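Local atomic coordinates of lysine specific cysteine protease (Porphyromonas gingivalis, PDB entry 3M1H), a protein that cleaves proteins after lysine as a secreted cysteine protease, and whose cleaved adhesin domain, the part in this crystal, has a jelly-roll fold that binds calcium. Residues G13-A16 against S17-T20. Sequence-based numbering, arbitrary orientation.
Sequences GIPA and SWKT. With NA (sodium ion), chain I.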
loop_
_atom_site.group_PDB
_atom_site.type_symbol
_atom_site.label_atom_id
_atom_site.label_comp_id
_atom_site.label_asym_id
_atom_site.label_seq_id
_atom_site.Cartn_x
_atom_site.Cartn_y
_atom_site.Cartn_z
ATOM N N GLY A 13 13.690 3.388 -1.405
ATOM C CA GLY A 13 12.897 3.158 -0.190
ATOM C C GLY A 13 11.722 4.114 -0.093
ATOM O O GLY A 13 11.432 4.855 -1.027
ATOM N N ILE A 14 11.046 4.056 1.054
ATOM C CA ILE A 14 10.030 5.036 1.392
ATOM C C ILE A 14 10.763 6.356 1.617
ATOM O O ILE A 14 11.594 6.441 2.526
ATOM C CB ILE A 14 9.246 4.680 2.652
ATOM C CG1 ILE A 14 8.526 3.335 2.502
ATOM C CG2 ILE A 14 8.255 5.783 2.940
ATOM C CD1 ILE A 14 7.850 2.846 3.760
ATOM N N PRO A 15 10.473 7.370 0.802
ATOM C CA PRO A 15 11.181 8.631 1.006
ATOM C C PRO A 15 10.855 9.236 2.374
ATOM O O PRO A 15 9.745 9.050 2.910
ATOM C CB PRO A 15 10.673 9.501 -0.158
ATOM C CG PRO A 15 10.091 8.528 -1.156
ATOM C CD PRO A 15 9.507 7.472 -0.299
ATOM N N ALA A 16 11.819 9.960 2.946
ATOM C CA ALA A 16 11.631 10.678 4.191
ATOM C C ALA A 16 10.444 11.653 4.168
ATOM O O ALA A 16 9.888 11.938 5.228
ATOM C CB ALA A 16 12.900 11.463 4.509
ATOM N N SER A 17 10.067 12.153 2.987
ATOM C CA SER A 17 8.953 13.093 2.806
ATOM C C SER A 17 7.549 12.426 2.991
ATOM O O SER A 17 6.568 13.134 3.242
ATOM C CB SER A 17 9.026 13.694 1.396
ATOM O OG SER A 17 9.063 12.681 0.406
ATOM N N TRP A 18 7.510 11.103 2.850
ATOM C CA TRP A 18 6.300 10.343 3.103
ATOM C C TRP A 18 6.214 10.006 4.603
ATOM O O TRP A 18 7.182 10.197 5.356
ATOM C CB TRP A 18 6.316 9.055 2.279
ATOM C CG TRP A 18 6.115 9.219 0.789
ATOM C CD1 TRP A 18 6.840 9.990 -0.091
ATOM C CD2 TRP A 18 5.129 8.551 -0.007
ATOM N NE1 TRP A 18 6.379 9.836 -1.349
ATOM C CE2 TRP A 18 5.318 8.971 -1.344
ATOM C CE3 TRP A 18 4.097 7.661 0.289
ATOM C CZ2 TRP A 18 4.546 8.505 -2.398
ATOM C CZ3 TRP A 18 3.316 7.208 -0.747
ATOM C CH2 TRP A 18 3.537 7.628 -2.089
ATOM N N LYS A 19 5.086 9.432 5.039
ATOM C CA LYS A 19 4.912 9.092 6.441
ATOM C C LYS A 19 4.234 7.749 6.566
ATOM O O LYS A 19 3.297 7.442 5.830
ATOM C CB LYS A 19 4.035 10.154 7.105
ATOM C CG LYS A 19 3.591 9.945 8.499
ATOM C CD LYS A 19 2.565 11.084 8.762
ATOM C CE LYS A 19 2.073 11.083 10.148
ATOM N NZ LYS A 19 1.347 12.307 10.515
ATOM N N THR A 20 4.726 6.941 7.493
ATOM C CA THR A 20 4.055 5.712 7.890
ATOM C C THR A 20 3.295 5.971 9.189
ATOM O O THR A 20 3.759 6.680 10.077
ATOM C CB THR A 20 5.046 4.518 8.055
ATOM O OG1 THR A 20 6.066 4.821 9.025
ATOM C CG2 THR A 20 5.720 4.095 6.706
HETATM NA NA NA I . 8.721 10.616 7.072
HETATM O O HOH W 1 9.322 8.546 5.925
HETATM O O HOH W 2 7.360 12.430 7.116
HETATM O O HOH W 3 10.817 10.044 7.683
HETATM O O HOH W 4 7.401 10.792 8.967
#
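Pro15 and Trp18 are the first and last residues of a type I beta turn that brings the chain into strand 19-22, an outermost strand of one of the two five-stranded antiparallel sheets of the jelly roll. The type follows from the central residues, Ala16 and Ser17, which both have helix-like backbone angles; the bond that closes the turn runs from Trp18 N to Pro15 O at 3.0 Å with an N-H...O angle of 148°. Pro15 O also accepts a hydrogen bond from a water, so one carbonyl oxygen serves two donors.

That water is itself a ligand of a sodium ion, and the turn supplies the ion's two protein ligands: Ala16 O at 2.5 Å and Trp18 O at 2.3 Å. Three more waters bring the ligands to six. Both protein ligands are backbone carbonyls, and the shared metal is consistent with the close approach of Ala16 O and Trp18 O.

Apolar packing lies along the same turn. The side chains of Pro15 and Trp18 run side by side, and Pro15 CD sits over a face of the indole, 4.0 Å from the centroid of the five-membered ring and 25° off its normal, a CH-pi contact. The indole is buried: Phe10 meets it edge-to-face, and Leu6, Leu68 and Pro71 also touch the side chain, placing it between strands 4-8 and 65-69.

Ile14 uses two branches. With chi1 at -60°, CG2 is anti to the backbone N and reaches Trp18 CB at 3.9 Å, the two side chains crossing nearly at right angles. The other branch extends until Ile14 CD1 meets Thr20 CG2, methyl to methyl, at 3.8 Å.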